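Long-range contacts in FMN reductase [NAD(P)H] (Bacillus subtilis, PDB 1ZCH), which uses NADH or NADPH to reduce FMN, and also reduces nitroaromatic compounds, quinones, chromates and azo dyes: residues Leu130-Ile135 with Leu161-Pro166; Ile14-Asp19 with His165-Ser170; Glu20-Glu25 with Gln72-Leu77; Asp28-Ala33 with Ala123-Leu128. One frame throughout, in Å; residues are numbered along the deposited sequence. Where two conformers were deposited one is given.

Contacts 1 and 2 reach one bound FMN: contact 1 carries residues 133-135 along one face of the isoalloxazine, and contact 2 brings Arg15 to its N1 and O2 edge. Their centres are about 8 Å apart and they share His165 and Pro166, while Thr132 O and Ile14 N, 2.9 Å apart, link the edge strand to the 14-19 loop. Contact 3, about 9 Å from contact 1 centre to centre, lies on strand 75-82, where Ile163 N is 3.0 Å from Val75 O. Contact 4 touches neither flavin; the side chain of Ala33 is about 13 Å from the second bound FMN. It shares helix 24-36 with contact 3 and meets contact 1 through Glu126 and Thr132.

Contact 1: Leu130-Ile135 with Leu161-Pro166; sequences LGTVPI and LVIGHP. With FMN (flavin mononucleotide), chain D.
Val133 and Val162 form a hydrogen-bonded antiparallel pair, their side chains side by side and pointing the same way, with Val133 CG1 3.5 Å from Val162 CB. With CG1 set between the backbone N and the carbonyl carbon (chi1 67°), Val133 leaves CG2 for the flavin, 3.6 Å from FMN N1. The same flavin face receives Pro134 O directly above C4A at 3.0 Å, and Ile135 CD1 over the pyrimidine portion. On the sheet face of Thr132 and Pro134, Leu161 CD1 packs 4.0 Å from Pro134 CG.

Further along, Gly131 and Gly164 exchange both backbone bonds; Gly131 N to Gly164 O is the shorter at 2.8 Å. A side chain at Gly131 would probably come too close to Pro166 CG. Leu130 closes this end with CD2 over one face of the His165 ring, a CH-pi contact 3.7 Å from the centroid. On the Thr132 face Glu126 of helix 104-127 hydrogen-bonds Thr132 OG1; on the Val133 face Trp69 of helix 68-72 packs on Val133 and also touches Ile135.

The aliphatic carbons give the flavin an apolar face, while the carbonyl oxygen of Pro134 over C4A would probably interact favourably with the electron-poor oxidised ring.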
# COMPACT_ATOMS: atom_id res chain seq x y z
N LEU A 130 4.58 -5.75 19.50
CA LEU A 130 3.22 -5.21 19.54
C LEU A 130 2.29 -5.96 18.59
O LEU A 130 2.73 -6.54 17.60
CB LEU A 130 3.23 -3.72 19.18
CG LEU A 130 4.03 -2.82 20.12
CD1 LEU A 130 4.26 -1.47 19.47
CD2 LEU A 130 3.28 -2.67 21.45
N GLY A 131 1.00 -5.94 18.91
CA GLY A 131 0.02 -6.58 18.06
C GLY A 131 -0.65 -5.49 17.25
O GLY A 131 -0.70 -4.34 17.69
N THR A 132 -1.15 -5.84 16.07
CA THR A 132 -1.83 -4.86 15.23
C THR A 132 -2.95 -5.50 14.42
O THR A 132 -3.02 -6.73 14.29
CB THR A 132 -0.87 -4.20 14.19
OG1 THR A 132 -0.62 -5.12 13.12
CG2 THR A 132 0.46 -3.80 14.83
N VAL A 133 -3.83 -4.66 13.89
CA VAL A 133 -4.90 -5.10 13.01
C VAL A 133 -5.37 -3.87 12.23
O VAL A 133 -5.73 -2.85 12.82
CB VAL A 133 -6.09 -5.76 13.76
CG1 VAL A 133 -6.83 -4.75 14.63
CG2 VAL A 133 -7.05 -6.38 12.73
N PRO A 134 -5.33 -3.94 10.89
CA PRO A 134 -5.78 -2.78 10.12
C PRO A 134 -7.30 -2.66 10.22
O PRO A 134 -7.97 -3.63 10.57
CB PRO A 134 -5.33 -3.11 8.69
CG PRO A 134 -4.20 -4.09 8.89
CD PRO A 134 -4.71 -4.95 10.02
N ILE A 135 -7.82 -1.47 9.93
CA ILE A 135 -9.26 -1.24 9.99
C ILE A 135 -9.73 -0.53 8.72
O ILE A 135 -9.69 0.69 8.62
CB ILE A 135 -9.64 -0.36 11.21
CG1 ILE A 135 -9.22 -1.05 12.52
CG2 ILE A 135 -11.15 -0.10 11.21
CD1 ILE A 135 -9.97 -2.34 12.83
N LEU A 161 -5.13 1.52 11.86
CA LEU A 161 -4.25 0.46 12.29
C LEU A 161 -4.28 0.48 13.81
O LEU A 161 -3.87 1.46 14.43
CB LEU A 161 -2.81 0.67 11.80
CG LEU A 161 -1.85 -0.47 12.20
CD1 LEU A 161 -2.29 -1.78 11.51
CD2 LEU A 161 -0.43 -0.12 11.81
N VAL A 162 -4.80 -0.59 14.39
CA VAL A 162 -4.87 -0.71 15.83
C VAL A 162 -3.50 -1.20 16.31
O VAL A 162 -2.90 -2.07 15.68
CB VAL A 162 -5.96 -1.74 16.24
CG1 VAL A 162 -5.91 -2.00 17.74
CG2 VAL A 162 -7.33 -1.21 15.84
N ILE A 163 -3.01 -0.62 17.40
CA ILE A 163 -1.72 -1.02 17.94
C ILE A 163 -1.80 -1.12 19.47
O ILE A 163 -2.39 -0.27 20.13
CB ILE A 163 -0.60 -0.02 17.57
CG1 ILE A 163 -0.47 0.08 16.05
CG2 ILE A 163 0.73 -0.47 18.17
CD1 ILE A 163 0.61 1.04 15.58
N GLY A 164 -1.22 -2.18 20.01
CA GLY A 164 -1.23 -2.37 21.45
C GLY A 164 -0.52 -3.66 21.84
O GLY A 164 -0.00 -4.37 20.99
N HIS A 165 -0.50 -3.95 23.14
CA HIS A 165 0.14 -5.17 23.63
C HIS A 165 -0.88 -6.30 23.56
O HIS A 165 -2.00 -6.19 24.07
CB HIS A 165 0.65 -4.94 25.05
CG HIS A 165 1.77 -3.94 25.13
ND1 HIS A 165 3.07 -4.26 24.80
CD2 HIS A 165 1.76 -2.62 25.42
CE1 HIS A 165 3.82 -3.17 24.88
NE2 HIS A 165 3.05 -2.16 25.25
N PRO A 166 -0.52 -7.42 22.90
CA PRO A 166 -1.42 -8.57 22.76
C PRO A 166 -1.82 -9.25 24.07
O PRO A 166 -0.99 -9.43 24.96
CB PRO A 166 -0.63 -9.52 21.86
CG PRO A 166 0.34 -8.62 21.14
CD PRO A 166 0.76 -7.67 22.22
N1 FMN D . -9.78 -6.67 10.44
C2 FMN D . -10.80 -6.29 11.23
O2 FMN D . -11.09 -6.88 12.23
N3 FMN D . -11.59 -5.13 10.93
C4 FMN D . -11.34 -4.34 9.80
O4 FMN D . -12.04 -3.36 9.58
C4A FMN D . -10.22 -4.74 8.94
N5 FMN D . -9.93 -4.01 7.81
C5A FMN D . -8.77 -4.31 7.13
C6 FMN D . -8.37 -3.42 6.07
C7 FMN D . -7.19 -3.62 5.36
C7M FMN D . -6.78 -2.62 4.30
C8 FMN D . -6.33 -4.78 5.66
C8M FMN D . -5.02 -5.01 4.96
C9 FMN D . -6.72 -5.70 6.68
C9A FMN D . -7.93 -5.47 7.43
N10 FMN D . -8.36 -6.31 8.56
C10 FMN D . -9.44 -5.95 9.32
C1' FMN D . -7.56 -7.53 8.90
C2' FMN D . -7.85 -8.72 7.92
O2' FMN D . -9.09 -9.32 8.29
C3' FMN D . -6.68 -9.71 8.05
O3' FMN D . -5.47 -9.05 7.62
C4' FMN D . -6.89 -10.97 7.17
O4' FMN D . -8.03 -11.72 7.60
C5' FMN D . -5.62 -11.81 7.23
O5' FMN D . -5.45 -12.40 8.67
P FMN D . -4.15 -12.05 9.41
O1P FMN D . -3.04 -12.80 8.85
O2P FMN D . -4.32 -12.40 10.80
O3P FMN D . -3.87 -10.62 9.30

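Contact 2: Ile14-Asp19 with His165-Ser170; sequences IRSYTD and HPADRS. With FMN (flavin mononucleotide), chain D.
Ile14 has CG1 anti to its carbonyl carbon (chi1 -60°), and a second bend in the chain carries CD1 down to the 165-170 backbone, 3.5 Å from both Asp168 O and Arg169 O. The contact joins two loops beside the FMN site of this nitroreductase-family fold: the first, 14-19, leads to helix 24-36; the second follows strand 155-164 and holds an Asx turn at Asp168. A single backbone bridge at Tyr17 and Pro166 ties them. Ala167 N donates a hydrogen bond to Ser16 O at 2.8 Å, from 38° above the carbonyl plane, and Thr18 N binds His165 O at 2.9 Å. Ile14 CG2 lies over one face of the Tyr17 ring, toward its rim, and the Tyr17 OH bonds weakly to Ile14 O.

Arg15 points away from the second loop, and its extended chain reaches the flavin edge. NE meets FMN O2 at 2.7 Å and 170°, while NH2 binds N1 at 3.1 Å, so the guanidinium spans both atoms and might stabilise negative charge there on reduction. A leucine in its place would probably leave O2 and N1 without these donors and the flavin edge less firmly fixed. One water accepts from Arg15 N and donates to Asp168 O, joining the loops again. In the Asx turn, Ser170 N meets Asp168 OD1 at 2.7 Å, nearly in line with the carboxylate C-O bond.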
# COMPACT_ATOMS: atom_id res chain seq x y z
N ILE A 14 -3.97 -9.19 15.51
CA ILE A 14 -4.34 -9.33 16.92
C ILE A 14 -5.60 -8.50 17.18
O ILE A 14 -5.67 -7.34 16.78
CB ILE A 14 -3.20 -8.83 17.85
CG1 ILE A 14 -1.93 -9.65 17.60
CG2 ILE A 14 -3.62 -8.92 19.31
CD1 ILE A 14 -2.09 -11.14 17.83
N ARG A 15 -6.60 -9.10 17.83
CA ARG A 15 -7.84 -8.38 18.14
C ARG A 15 -8.21 -8.44 19.62
O ARG A 15 -9.33 -8.09 20.00
CB ARG A 15 -8.99 -8.93 17.29
CG ARG A 15 -8.81 -8.72 15.80
CD ARG A 15 -10.05 -9.13 15.02
NE ARG A 15 -9.86 -8.93 13.58
CZ ARG A 15 -9.20 -9.77 12.79
NH1 ARG A 15 -8.65 -10.87 13.28
NH2 ARG A 15 -9.07 -9.49 11.49
N SER A 16 -7.26 -8.88 20.44
CA SER A 16 -7.44 -8.96 21.88
C SER A 16 -6.21 -8.29 22.48
O SER A 16 -5.09 -8.79 22.32
CB SER A 16 -7.53 -10.41 22.35
OG SER A 16 -7.66 -10.48 23.76
N TYR A 17 -6.42 -7.16 23.16
CA TYR A 17 -5.32 -6.39 23.74
C TYR A 17 -5.43 -6.17 25.25
O TYR A 17 -6.51 -6.19 25.82
CB TYR A 17 -5.26 -5.02 23.06
CG TYR A 17 -4.93 -5.08 21.59
CD1 TYR A 17 -3.61 -5.09 21.15
CD2 TYR A 17 -5.95 -5.14 20.63
CE1 TYR A 17 -3.30 -5.16 19.79
CE2 TYR A 17 -5.65 -5.22 19.27
CZ TYR A 17 -4.33 -5.22 18.86
OH TYR A 17 -4.02 -5.27 17.52
N THR A 18 -4.27 -5.95 25.88
CA THR A 18 -4.22 -5.67 27.31
C THR A 18 -4.36 -4.16 27.42
O THR A 18 -4.50 -3.47 26.40
CB THR A 18 -2.88 -6.09 27.93
OG1 THR A 18 -1.84 -5.22 27.46
CG2 THR A 18 -2.53 -7.53 27.56
N ASP A 19 -4.31 -3.64 28.64
CA ASP A 19 -4.44 -2.21 28.86
C ASP A 19 -3.07 -1.53 28.95
O ASP A 19 -2.98 -0.34 29.24
CB ASP A 19 -5.23 -1.95 30.14
CG ASP A 19 -4.51 -2.44 31.38
OD1 ASP A 19 -4.00 -3.58 31.36
OD2 ASP A 19 -4.46 -1.68 32.37
N HIS A 165 -0.50 -3.95 23.14
CA HIS A 165 0.14 -5.17 23.63
C HIS A 165 -0.88 -6.30 23.56
O HIS A 165 -2.00 -6.19 24.07
CB HIS A 165 0.65 -4.94 25.05
CG HIS A 165 1.77 -3.94 25.13
ND1 HIS A 165 3.07 -4.26 24.80
CD2 HIS A 165 1.76 -2.62 25.42
CE1 HIS A 165 3.82 -3.17 24.88
NE2 HIS A 165 3.05 -2.16 25.25
N PRO A 166 -0.52 -7.42 22.90
CA PRO A 166 -1.42 -8.57 22.76
C PRO A 166 -1.82 -9.25 24.07
O PRO A 166 -0.99 -9.43 24.96
CB PRO A 166 -0.63 -9.52 21.86
CG PRO A 166 0.34 -8.62 21.14
CD PRO A 166 0.76 -7.67 22.22
N ALA A 167 -3.10 -9.62 24.17
CA ALA A 167 -3.60 -10.33 25.34
C ALA A 167 -3.72 -11.79 24.91
O ALA A 167 -3.74 -12.71 25.73
CB ALA A 167 -4.97 -9.79 25.75
N ASP A 168 -3.80 -11.99 23.59
CA ASP A 168 -3.91 -13.30 22.96
C ASP A 168 -3.17 -13.16 21.63
O ASP A 168 -3.58 -12.38 20.78
CB ASP A 168 -5.38 -13.64 22.69
CG ASP A 168 -5.57 -15.03 22.10
OD1 ASP A 168 -4.72 -15.49 21.32
OD2 ASP A 168 -6.61 -15.66 22.41
N ARG A 169 -2.08 -13.90 21.44
CA ARG A 169 -1.32 -13.78 20.20
C ARG A 169 -1.91 -14.54 19.01
O ARG A 169 -1.33 -14.54 17.92
CB ARG A 169 0.14 -14.16 20.42
CG ARG A 169 0.94 -13.04 21.09
CD ARG A 169 2.43 -13.33 21.16
NE ARG A 169 3.17 -12.27 21.85
CZ ARG A 169 3.44 -11.07 21.33
NH1 ARG A 169 3.03 -10.77 20.10
NH2 ARG A 169 4.12 -10.18 22.04
N SER A 170 -3.06 -15.17 19.22
CA SER A 170 -3.76 -15.89 18.15
C SER A 170 -2.90 -16.90 17.39
O SER A 170 -2.05 -17.57 17.98
CB SER A 170 -4.34 -14.85 17.17
OG SER A 170 -5.19 -15.45 16.20
N1 FMN D . -9.78 -6.67 10.44
C2 FMN D . -10.80 -6.29 11.23
O2 FMN D . -11.09 -6.88 12.23
N3 FMN D . -11.59 -5.13 10.93
C4 FMN D . -11.34 -4.34 9.80
O4 FMN D . -12.04 -3.36 9.58
C4A FMN D . -10.22 -4.74 8.94
N5 FMN D . -9.93 -4.01 7.81
C5A FMN D . -8.77 -4.31 7.13
C6 FMN D . -8.37 -3.42 6.07
C7 FMN D . -7.19 -3.62 5.36
C7M FMN D . -6.78 -2.62 4.30
C8 FMN D . -6.33 -4.78 5.66
C8M FMN D . -5.02 -5.01 4.96
C9 FMN D . -6.72 -5.70 6.68
C9A FMN D . -7.93 -5.47 7.43
N10 FMN D . -8.36 -6.31 8.56
C10 FMN D . -9.44 -5.95 9.32
C1' FMN D . -7.56 -7.53 8.90
C2' FMN D . -7.85 -8.72 7.92
O2' FMN D . -9.09 -9.32 8.29
C3' FMN D . -6.68 -9.71 8.05
O3' FMN D . -5.47 -9.05 7.62
C4' FMN D . -6.89 -10.97 7.17
O4' FMN D . -8.03 -11.72 7.60
C5' FMN D . -5.62 -11.81 7.23
O5' FMN D . -5.45 -12.40 8.67
P FMN D . -4.15 -12.05 9.41
O1P FMN D . -3.04 -12.80 8.85
O2P FMN D . -4.32 -12.40 10.80
O3P FMN D . -3.87 -10.62 9.30
O HOH W 1 -5.93 -11.58 19.33
O HOH W 2 -1.98 -2.58 24.98

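Contact 3: Glu20-Glu25 with Gln72-Leu77; sequences EPVAQE and QAPVFL
Val22 lies crosswise to both of its partners, meeting the Pro74 ring and the Val75 side chain each at about a right angle. One methyl does most of the work: Val22 CG2 touches the outer carbon of the proline ring, Pro74 CG, at 3.6 Å, and stands 3.9 Å from Val75 CG2. The branch point behind it also takes part, Val22 CB lying 3.8 Å from the same Val75 methyl. Both valines have CG1 trans to the backbone N (chi1 175° in Val22 and 177° in Val75), which places each CG2 beside its own backbone N and turns these two methyls against one another. Across the contact, Val22 therefore sits against a surface made of a proline ring and a valine methyl, all of it aliphatic.

The backbone of 20-25 also touches the ring. Glu20 O approaches Pro74 CG to 3.6 Å, so the ring is met by a carbonyl oxygen as well as by the valine, and Pro21 CA lies more loosely against Pro74 CB at 4.4 Å. The contact is small, burying 145 Å² in all, and rests on van der Waals packing.

In the fold it joins the lead-in to helix 24-36 with the link between helix 68-72 and strand 75-82. Val22 lies just ahead of Ala23, the N-cap of helix 24-36, while Pro74 stands in that short link. Val75 packs on Ile163 of the adjoining strand 155-164 and shares backbone bonding with it, whereas Phe76 turns toward helix 54-63.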
# COMPACT_ATOMS: atom_id res chain seq x y z
N GLU A 20 -2.01 -2.30 28.71
CA GLU A 20 -0.65 -1.78 28.78
C GLU A 20 -0.47 -0.68 27.74
O GLU A 20 -0.84 -0.84 26.58
CB GLU A 20 0.36 -2.90 28.50
CG GLU A 20 1.78 -2.62 29.00
CD GLU A 20 2.79 -3.64 28.49
OE1 GLU A 20 2.43 -4.82 28.36
OE2 GLU A 20 3.95 -3.25 28.25
N PRO A 21 0.12 0.46 28.15
CA PRO A 21 0.32 1.56 27.20
C PRO A 21 1.42 1.27 26.19
O PRO A 21 2.28 0.42 26.41
CB PRO A 21 0.68 2.73 28.12
CG PRO A 21 1.44 2.05 29.21
CD PRO A 21 0.59 0.83 29.49
N VAL A 22 1.38 1.98 25.07
CA VAL A 22 2.41 1.82 24.04
C VAL A 22 3.34 3.01 24.23
O VAL A 22 2.91 4.16 24.13
CB VAL A 22 1.80 1.85 22.62
CG1 VAL A 22 2.92 1.80 21.58
CG2 VAL A 22 0.87 0.66 22.44
N ALA A 23 4.60 2.73 24.52
CA ALA A 23 5.60 3.78 24.74
C ALA A 23 5.75 4.73 23.56
O ALA A 23 5.75 4.31 22.39
CB ALA A 23 6.95 3.14 25.07
N GLN A 24 5.87 6.02 23.86
CA GLN A 24 6.03 7.04 22.83
C GLN A 24 7.24 6.72 21.97
O GLN A 24 7.21 6.92 20.75
CB GLN A 24 6.21 8.41 23.48
CG GLN A 24 6.51 9.53 22.49
CD GLN A 24 5.43 9.68 21.44
OE1 GLN A 24 4.26 9.82 21.76
NE2 GLN A 24 5.83 9.65 20.17
N GLU A 25 8.30 6.22 22.59
CA GLU A 25 9.52 5.88 21.87
C GLU A 25 9.25 4.84 20.79
O GLU A 25 9.84 4.90 19.71
CB GLU A 25 10.58 5.35 22.83
CG GLU A 25 11.97 5.30 22.23
CD GLU A 25 13.02 4.80 23.21
OE1 GLU A 25 12.88 5.08 24.42
OE2 GLU A 25 13.99 4.15 22.77
N GLN A 72 -10.44 -1.05 22.93
CA GLN A 72 -9.55 -1.75 23.85
C GLN A 72 -8.07 -1.38 23.74
O GLN A 72 -7.41 -1.17 24.76
CB GLN A 72 -9.73 -3.26 23.66
CG GLN A 72 -9.01 -4.13 24.66
CD GLN A 72 -9.26 -5.61 24.42
OE1 GLN A 72 -8.90 -6.15 23.37
NE2 GLN A 72 -9.89 -6.27 25.38
N ALA A 73 -7.55 -1.30 22.53
CA ALA A 73 -6.14 -0.96 22.33
C ALA A 73 -5.88 0.51 22.66
O ALA A 73 -6.74 1.36 22.45
CB ALA A 73 -5.71 -1.25 20.90
N PRO A 74 -4.68 0.82 23.18
CA PRO A 74 -4.31 2.19 23.55
C PRO A 74 -4.00 3.13 22.38
O PRO A 74 -4.02 4.35 22.54
CB PRO A 74 -3.09 1.98 24.45
CG PRO A 74 -2.43 0.80 23.82
CD PRO A 74 -3.60 -0.12 23.54
N VAL A 75 -3.72 2.56 21.22
CA VAL A 75 -3.37 3.37 20.06
C VAL A 75 -4.15 3.04 18.79
O VAL A 75 -4.32 1.87 18.44
CB VAL A 75 -1.87 3.23 19.73
CG1 VAL A 75 -1.52 4.02 18.46
CG2 VAL A 75 -1.03 3.72 20.90
N PHE A 76 -4.63 4.08 18.11
CA PHE A 76 -5.33 3.93 16.84
C PHE A 76 -4.67 4.90 15.86
O PHE A 76 -4.66 6.10 16.10
CB PHE A 76 -6.81 4.28 16.93
CG PHE A 76 -7.54 4.14 15.61
CD1 PHE A 76 -8.04 2.90 15.21
CD2 PHE A 76 -7.67 5.22 14.75
CE1 PHE A 76 -8.67 2.75 13.96
CE2 PHE A 76 -8.29 5.09 13.50
CZ PHE A 76 -8.79 3.84 13.10
N LEU A 77 -4.10 4.37 14.78
CA LEU A 77 -3.47 5.20 13.77
C LEU A 77 -4.38 5.25 12.55
O LEU A 77 -4.93 4.22 12.15
CB LEU A 77 -2.12 4.62 13.34
CG LEU A 77 -1.05 4.39 14.41
CD1 LEU A 77 0.23 3.87 13.76
CD2 LEU A 77 -0.79 5.69 15.16

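Contact 4: Asp28-Ala33 with Ala123-Leu128; sequences DQIIEA and AAAESL
Ala124, whose methyl faces helix 24-36, offers a carbonyl oxygen that several donors share: Ser127 OG binds Ala124 O at 2.6 Å, and the backbone N atoms of Ser127 and Leu128 reach it with weak bonds. Ser127 OG is also bonded to Asn2 of the second subunit, and Ile5 of that subunit packs on Ala124.

Across the interface the contacts are apolar. The methyls Ala124 CB and Ala33 CB meet at 3.8 Å, and Ala124 CB also lies 4.0 Å from Ile30 CA, the small residues letting the backbones come near. Ile30 has CG1 beside its backbone N (chi1 -67°) and a straight continuation to CD1, which reaches Ala125 CB at 3.6 Å, while its CG1 lies 4.0 Å from Leu128 CD1.

These are two helices of the nitroreductase fold, 24-36 and 104-127, running roughly antiparallel at 148° with the axes of their segments 9.0 Å apart. With alanine replacing Ile30, a gap would probably open beside Ala125 and Leu128 and leave the Leu128 side chain freer to turn. At the end of helix 104-127, Leu128 CD2 rests 4.0 Å from Gln29 OE1.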
# COMPACT_ATOMS: atom_id res chain seq x y z
N ASP A 28 7.44 6.44 17.94
CA ASP A 28 8.37 7.23 17.14
C ASP A 28 9.11 6.34 16.14
O ASP A 28 9.30 6.72 14.99
CB ASP A 28 9.41 7.94 18.02
CG ASP A 28 8.81 9.05 18.86
OD1 ASP A 28 7.81 9.67 18.43
OD2 ASP A 28 9.35 9.31 19.96
N GLN A 29 9.53 5.16 16.60
CA GLN A 29 10.25 4.24 15.73
C GLN A 29 9.36 3.75 14.59
O GLN A 29 9.80 3.64 13.45
CB GLN A 29 10.75 3.04 16.53
CG GLN A 29 11.84 3.38 17.53
CD GLN A 29 12.27 2.18 18.35
OE1 GLN A 29 12.78 1.19 17.81
NE2 GLN A 29 12.07 2.25 19.66
N ILE A 30 8.11 3.46 14.91
CA ILE A 30 7.15 3.00 13.91
C ILE A 30 6.95 4.10 12.87
O ILE A 30 6.95 3.84 11.67
CB ILE A 30 5.80 2.65 14.59
CG1 ILE A 30 5.99 1.42 15.49
CG2 ILE A 30 4.72 2.41 13.53
CD1 ILE A 30 4.80 1.11 16.37
N ILE A 31 6.81 5.34 13.34
CA ILE A 31 6.62 6.47 12.43
C ILE A 31 7.87 6.71 11.59
O ILE A 31 7.77 7.03 10.40
CB ILE A 31 6.25 7.75 13.21
CG1 ILE A 31 4.90 7.56 13.90
CG2 ILE A 31 6.23 8.95 12.28
CD1 ILE A 31 3.75 7.26 12.94
N GLU A 32 9.05 6.56 12.20
CA GLU A 32 10.29 6.77 11.46
C GLU A 32 10.38 5.74 10.34
O GLU A 32 10.82 6.05 9.24
CB GLU A 32 11.50 6.59 12.39
CG GLU A 32 11.66 7.66 13.45
CD GLU A 32 12.77 7.34 14.44
OE1 GLU A 32 13.89 7.01 13.98
OE2 GLU A 32 12.53 7.41 15.66
N ALA A 33 9.96 4.52 10.64
CA ALA A 33 9.99 3.45 9.64
C ALA A 33 9.06 3.82 8.49
O ALA A 33 9.42 3.67 7.32
CB ALA A 33 9.56 2.14 10.28
N ALA A 123 4.85 -3.95 9.96
CA ALA A 123 6.12 -4.66 10.12
C ALA A 123 6.92 -4.12 11.30
O ALA A 123 7.45 -4.88 12.11
CB ALA A 123 6.93 -4.54 8.84
N ALA A 124 7.01 -2.80 11.40
CA ALA A 124 7.75 -2.16 12.48
C ALA A 124 7.16 -2.46 13.86
O ALA A 124 7.88 -2.89 14.77
CB ALA A 124 7.80 -0.64 12.26
N ALA A 125 5.86 -2.23 14.00
CA ALA A 125 5.18 -2.45 15.27
C ALA A 125 5.32 -3.89 15.76
O ALA A 125 5.65 -4.13 16.93
CB ALA A 125 3.70 -2.09 15.13
N GLU A 126 5.07 -4.85 14.87
CA GLU A 126 5.16 -6.24 15.27
C GLU A 126 6.58 -6.68 15.63
O GLU A 126 6.75 -7.58 16.46
CB GLU A 126 4.54 -7.12 14.17
CG GLU A 126 3.06 -6.77 13.99
CD GLU A 126 2.33 -7.58 12.94
OE1 GLU A 126 2.96 -8.38 12.21
OE2 GLU A 126 1.10 -7.41 12.84
N SER A 127 7.58 -6.02 15.06
CA SER A 127 8.97 -6.36 15.38
C SER A 127 9.28 -5.94 16.82
O SER A 127 10.21 -6.44 17.45
CB SER A 127 9.95 -5.66 14.43
OG SER A 127 10.11 -4.28 14.76
N LEU A 128 8.47 -5.02 17.35
CA LEU A 128 8.64 -4.53 18.71
C LEU A 128 7.87 -5.37 19.73
O LEU A 128 7.92 -5.11 20.93
CB LEU A 128 8.20 -3.07 18.80
CG LEU A 128 9.02 -2.09 17.95
CD1 LEU A 128 8.32 -0.74 17.89
CD2 LEU A 128 10.42 -1.95 18.53